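Local coordinates for protein importin-95 (Chaetomium thermophilum, PDB 4XRI) that probably carries protein cargo from the cytoplasm into the nucleus as a flexible HEAT-repeat importin beta that binds a small GTPase, at residues A722-V736 / G773-L787. The protein carries 2 engineered substitutions. Residues are numbered along the deposited sequence; the frame is centred on the assembly and turned at random.
Sequences ASAIGGHFETYLTIV and GIIGAMKTSNKTNVL
Ala777 and Ala722 meet where neighbouring helices of the importin-beta HEAT-repeat solenoid pack: the C-terminal part of helix 754-780 lies against the end of helix 711-725 and the turn into helix 730-743. Packing is tightest here: Ala777 CB lies 3.2 Å from Ala722 O and also touches Gly726 O, while the CA atoms of Gly726 and Ala777 are only 4.1 Å apart. Gly726, the first residue past helix 711-725, has positive phi, which favours glycine, and Ser781 CB presses on Gly727 CA. Deeper in, Ile774 crosses Phe729 at about a right angle, its CG1 3.5 Å from Phe729 CE2; with CG1 beside its own backbone N (chi1 -70°), Ile774 also sends CD1 to Val736 CG1. Ala722 CB sits over one face of the Phe729 ring near its rim, and Tyr732 CB over the centre of the opposite face. Met778, bent at chi2 and chi3, brings CE to 3.6 Å from Gly726 O. Leu733 CD2 and Val786 CG2 meet tip to tip at 4.0 Å. The outer side is looser and polar: extended Lys783 places NZ 2.7 Å from both Gly727 O and Glu730 OE1, the latter nearly along its C-O axis. Replacing Lys783 by a methionine would probably strip Glu730 of its salt-bridge mate and Gly727 O of a donor. At the exposed edge a water joins Ser723 OG to Gly773 O.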
loop_
_atom_site.group_PDB
_atom_site.type_symbol
_atom_site.label_atom_id
_atom_site.label_comp_id
_atom_site.label_asym_id
_atom_site.label_seq_id
_atom_site.Cartn_x
_atom_site.Cartn_y
_atom_site.Cartn_z
ATOM N N ALA A 722 -19.293 26.436 -8.765
ATOM C CA ALA A 722 -19.314 27.884 -8.579
ATOM C C ALA A 722 -18.752 28.601 -9.802
ATOM O O ALA A 722 -19.305 29.600 -10.262
ATOM C CB ALA A 722 -18.530 28.273 -7.330
ATOM N N SER A 723 -17.642 28.083 -10.321
ATOM C CA SER A 723 -17.018 28.639 -11.517
ATOM C C SER A 723 -17.937 28.530 -12.727
ATOM O O SER A 723 -17.992 29.432 -13.563
ATOM C CB SER A 723 -15.693 27.931 -11.816
ATOM O OG SER A 723 -14.676 28.350 -10.928
ATOM N N ALA A 724 -18.662 27.421 -12.809
ATOM C CA ALA A 724 -19.514 27.149 -13.956
ATOM C C ALA A 724 -20.772 28.013 -13.978
ATOM O O ALA A 724 -21.204 28.456 -15.042
ATOM C CB ALA A 724 -19.893 25.672 -13.986
ATOM N N ILE A 725 -21.362 28.253 -12.810
ATOM C CA ILE A 725 -22.668 28.902 -12.755
ATOM C C ILE A 725 -22.625 30.349 -12.265
ATOM O O ILE A 725 -23.652 31.025 -12.244
ATOM C CB ILE A 725 -23.633 28.111 -11.856
ATOM C CG1 ILE A 725 -23.287 28.303 -10.379
ATOM C CG2 ILE A 725 -23.604 26.636 -12.222
ATOM C CD1 ILE A 725 -24.236 27.581 -9.444
ATOM N N GLY A 726 -21.441 30.814 -11.873
ATOM C CA GLY A 726 -21.233 32.196 -11.474
ATOM C C GLY A 726 -22.216 32.742 -10.451
ATOM O O GLY A 726 -22.302 32.248 -9.326
ATOM N N GLY A 727 -22.966 33.767 -10.854
ATOM C CA GLY A 727 -23.916 34.435 -9.982
ATOM C C GLY A 727 -25.022 33.537 -9.460
ATOM O O GLY A 727 -25.639 33.833 -8.439
ATOM N N HIS A 728 -25.276 32.439 -10.165
ATOM C CA HIS A 728 -26.262 31.456 -9.726
ATOM C C HIS A 728 -25.917 30.882 -8.359
ATOM O O HIS A 728 -26.804 30.504 -7.595
ATOM C CB HIS A 728 -26.379 30.312 -10.733
ATOM C CG HIS A 728 -27.192 30.644 -11.943
ATOM N ND1 HIS A 728 -26.631 31.092 -13.119
ATOM C CD2 HIS A 728 -28.527 30.577 -12.165
ATOM C CE1 HIS A 728 -27.585 31.292 -14.011
ATOM N NE2 HIS A 728 -28.743 30.986 -13.457
ATOM N N PHE A 729 -24.623 30.831 -8.051
ATOM C CA PHE A 729 -24.151 30.169 -6.839
ATOM C C PHE A 729 -24.602 30.870 -5.557
ATOM O O PHE A 729 -24.519 30.291 -4.474
ATOM C CB PHE A 729 -22.624 30.051 -6.850
ATOM C CG PHE A 729 -22.100 28.996 -5.917
ATOM C CD1 PHE A 729 -22.031 27.671 -6.317
ATOM C CD2 PHE A 729 -21.695 29.324 -4.635
ATOM C CE1 PHE A 729 -21.564 26.695 -5.457
ATOM C CE2 PHE A 729 -21.224 28.355 -3.772
ATOM C CZ PHE A 729 -21.156 27.039 -4.182
ATOM N N GLU A 730 -25.088 32.104 -5.673
ATOM C CA GLU A 730 -25.588 32.826 -4.504
ATOM C C GLU A 730 -26.703 32.028 -3.830
ATOM O O GLU A 730 -26.886 32.092 -2.613
ATOM C CB GLU A 730 -26.091 34.222 -4.886
ATOM C CG GLU A 730 -26.557 35.041 -3.693
ATOM C CD GLU A 730 -27.036 36.431 -4.072
ATOM O OE1 GLU A 730 -27.149 36.721 -5.282
ATOM O OE2 GLU A 730 -27.297 37.234 -3.151
ATOM N N THR A 731 -27.429 31.259 -4.634
ATOM C CA THR A 731 -28.475 30.372 -4.140
ATOM C C THR A 731 -27.931 29.359 -3.128
ATOM O O THR A 731 -28.636 28.953 -2.202
ATOM C CB THR A 731 -29.156 29.628 -5.314
ATOM O OG1 THR A 731 -29.824 30.577 -6.155
ATOM C CG2 THR A 731 -30.172 28.606 -4.815
ATOM N N TYR A 732 -26.668 28.974 -3.288
ATOM C CA TYR A 732 -26.075 27.942 -2.439
ATOM C C TYR A 732 -25.066 28.480 -1.434
ATOM O O TYR A 732 -24.530 27.724 -0.625
ATOM C CB TYR A 732 -25.394 26.877 -3.302
ATOM C CG TYR A 732 -26.280 26.346 -4.399
ATOM C CD1 TYR A 732 -27.308 25.459 -4.116
ATOM C CD2 TYR A 732 -26.094 26.738 -5.719
ATOM C CE1 TYR A 732 -28.126 24.975 -5.114
ATOM C CE2 TYR A 732 -26.909 26.258 -6.725
ATOM C CZ TYR A 732 -27.922 25.380 -6.414
ATOM O OH TYR A 732 -28.734 24.905 -7.412
ATOM N N LEU A 733 -24.820 29.785 -1.478
ATOM C CA LEU A 733 -23.736 30.379 -0.699
ATOM C C LEU A 733 -23.906 30.201 0.806
ATOM O O LEU A 733 -22.956 29.844 1.498
ATOM C CB LEU A 733 -23.600 31.869 -1.016
ATOM C CG LEU A 733 -22.457 32.560 -0.268
ATOM C CD1 LEU A 733 -21.135 31.849 -0.540
ATOM C CD2 LEU A 733 -22.368 34.030 -0.643
ATOM N N THR A 734 -25.112 30.449 1.311
ATOM C CA THR A 734 -25.371 30.325 2.742
ATOM C C THR A 734 -25.043 28.924 3.252
ATOM O O THR A 734 -24.317 28.764 4.235
ATOM C CB THR A 734 -26.836 30.648 3.085
ATOM O OG1 THR A 734 -27.113 32.013 2.752
ATOM C CG2 THR A 734 -27.089 30.434 4.569
ATOM N N ILE A 735 -25.580 27.917 2.572
ATOM C CA ILE A 735 -25.363 26.525 2.946
ATOM C C ILE A 735 -23.903 26.101 2.799
ATOM O O ILE A 735 -23.318 25.532 3.718
ATOM C CB ILE A 735 -26.234 25.581 2.098
ATOM C CG1 ILE A 735 -27.708 25.733 2.474
ATOM C CG2 ILE A 735 -25.786 24.138 2.280
ATOM C CD1 ILE A 735 -28.637 24.971 1.554
ATOM N N VAL A 736 -23.318 26.381 1.640
ATOM C CA VAL A 736 -21.960 25.933 1.338
ATOM C C VAL A 736 -20.920 26.590 2.245
ATOM O O VAL A 736 -19.987 25.930 2.713
ATOM C CB VAL A 736 -21.601 26.209 -0.139
ATOM C CG1 VAL A 736 -20.128 25.948 -0.399
ATOM C CG2 VAL A 736 -22.465 25.357 -1.060
ATOM N N GLY A 773 -13.246 28.980 -6.183
ATOM C CA GLY A 773 -14.289 29.026 -7.191
ATOM C C GLY A 773 -15.401 29.984 -6.809
ATOM O O GLY A 773 -15.953 30.681 -7.660
ATOM N N ILE A 774 -15.725 30.019 -5.520
ATOM C CA ILE A 774 -16.780 30.885 -5.012
ATOM C C ILE A 774 -16.410 32.364 -5.134
ATOM O O ILE A 774 -17.217 33.178 -5.595
ATOM C CB ILE A 774 -17.104 30.556 -3.541
ATOM C CG1 ILE A 774 -17.808 29.201 -3.445
ATOM C CG2 ILE A 774 -17.969 31.642 -2.933
ATOM C CD1 ILE A 774 -17.968 28.690 -2.024
ATOM N N ILE A 775 -15.188 32.706 -4.729
ATOM C CA ILE A 775 -14.702 34.083 -4.828
ATOM C C ILE A 775 -14.765 34.573 -6.271
ATOM O O ILE A 775 -15.220 35.682 -6.543
ATOM C CB ILE A 775 -13.257 34.217 -4.302
ATOM C CG1 ILE A 775 -13.204 33.919 -2.804
ATOM C CG2 ILE A 775 -12.717 35.614 -4.566
ATOM C CD1 ILE A 775 -11.812 33.605 -2.304
ATOM N N GLY A 776 -14.324 33.725 -7.192
ATOM C CA GLY A 776 -14.375 34.031 -8.609
ATOM C C GLY A 776 -15.794 34.210 -9.117
ATOM O O GLY A 776 -16.064 35.093 -9.931
ATOM N N ALA A 777 -16.702 33.367 -8.637
ATOM C CA ALA A 777 -18.103 33.425 -9.049
ATOM C C ALA A 777 -18.763 34.721 -8.588
ATOM O O ALA A 777 -19.509 35.353 -9.337
ATOM C CB ALA A 777 -18.868 32.225 -8.510
ATOM N N MET A 778 -18.473 35.122 -7.354
ATOM C CA MET A 778 -19.081 36.317 -6.779
ATOM C C MET A 778 -18.443 37.588 -7.333
ATOM O O MET A 778 -19.098 38.625 -7.442
ATOM C CB MET A 778 -18.978 36.287 -5.250
ATOM C CG MET A 778 -19.702 35.112 -4.591
ATOM S SD MET A 778 -21.490 35.103 -4.848
ATOM C CE MET A 778 -21.653 33.985 -6.240
ATOM N N LYS A 779 -17.165 37.503 -7.689
ATOM C CA LYS A 779 -16.470 38.642 -8.272
ATOM C C LYS A 779 -17.016 38.963 -9.661
ATOM O O LYS A 779 -17.388 40.102 -9.944
ATOM C CB LYS A 779 -14.966 38.378 -8.352
ATOM C CG LYS A 779 -14.164 39.562 -8.866
ATOM C CD LYS A 779 -12.770 39.132 -9.276
ATOM C CE LYS A 779 -12.831 38.125 -10.413
ATOM N NZ LYS A 779 -11.502 37.523 -10.701
ATOM N N THR A 780 -17.071 37.947 -10.518
ATOM C CA THR A 780 -17.485 38.126 -11.908
ATOM C C THR A 780 -18.968 38.459 -12.049
ATOM O O THR A 780 -19.411 38.914 -13.105
ATOM C CB THR A 780 -17.183 36.870 -12.748
ATOM O OG1 THR A 780 -17.879 35.743 -12.199
ATOM C CG2 THR A 780 -15.688 36.583 -12.758
ATOM N N SER A 781 -19.734 38.231 -10.987
ATOM C CA SER A 781 -21.153 38.563 -10.994
ATOM C C SER A 781 -21.414 39.821 -10.175
ATOM O O SER A 781 -22.564 40.171 -9.909
ATOM C CB SER A 781 -21.985 37.396 -10.455
ATOM O OG SER A 781 -21.663 37.115 -9.104
ATOM N N ASN A 782 -20.332 40.489 -9.783
ATOM C CA ASN A 782 -20.404 41.708 -8.985
ATOM C C ASN A 782 -21.218 41.515 -7.712
ATOM O O ASN A 782 -22.070 42.337 -7.372
ATOM C CB ASN A 782 -20.990 42.851 -9.814
ATOM C CG ASN A 782 -20.136 43.191 -11.016
ATOM O OD1 ASN A 782 -20.611 43.198 -12.154
ATOM N ND2 ASN A 782 -18.861 43.463 -10.772
ATOM N N LYS A 783 -20.952 40.416 -7.014
ATOM C CA LYS A 783 -21.635 40.114 -5.763
ATOM C C LYS A 783 -20.637 39.957 -4.626
ATOM O O LYS A 783 -20.783 39.075 -3.794
ATOM C CB LYS A 783 -22.466 38.835 -5.888
ATOM C CG LYS A 783 -23.551 38.865 -6.953
ATOM C CD LYS A 783 -24.368 37.580 -6.919
ATOM C CE LYS A 783 -25.450 37.580 -7.985
ATOM N NZ LYS A 783 -26.371 36.411 -7.876
ATOM N N THR A 784 -19.609 40.796 -4.587
ATOM C CA THR A 784 -18.602 40.661 -3.535
ATOM C C THR A 784 -19.156 41.122 -2.189
ATOM O O THR A 784 -18.648 40.742 -1.133
ATOM C CB THR A 784 -17.319 41.449 -3.855
ATOM O OG1 THR A 784 -17.644 42.823 -4.091
ATOM C CG2 THR A 784 -16.640 40.870 -5.079
ATOM N N ASN A 785 -20.212 41.924 -2.235
ATOM C CA ASN A 785 -20.889 42.359 -1.024
ATOM C C ASN A 785 -21.463 41.184 -0.239
ATOM O O ASN A 785 -21.356 41.129 0.983
ATOM C CB ASN A 785 -21.997 43.359 -1.367
ATOM C CG ASN A 785 -22.911 42.863 -2.470
ATOM O OD1 ASN A 785 -23.145 41.663 -2.606
ATOM N ND2 ASN A 785 -23.426 43.788 -3.271
ATOM N N VAL A 786 -22.065 40.237 -0.948
ATOM C CA VAL A 786 -22.690 39.101 -0.285
ATOM C C VAL A 786 -21.639 38.081 0.172
ATOM O O VAL A 786 -21.890 37.251 1.048
ATOM C CB VAL A 786 -23.735 38.420 -1.198
ATOM C CG1 VAL A 786 -23.085 37.767 -2.392
ATOM C CG2 VAL A 786 -24.481 37.396 -0.438
ATOM N N LEU A 787 -20.447 38.166 -0.404
ATOM C CA LEU A 787 -19.357 37.275 -0.020
ATOM C C LEU A 787 -18.614 37.802 1.208
ATOM O O LEU A 787 -18.107 37.024 2.018
ATOM C CB LEU A 787 -18.382 37.090 -1.183
ATOM C CG LEU A 787 -17.085 36.341 -0.876
ATOM C CD1 LEU A 787 -17.362 34.887 -0.514
ATOM C CD2 LEU A 787 -16.118 36.440 -2.043
HETATM O O HOH W 1 -14.797 31.019 -10.145
#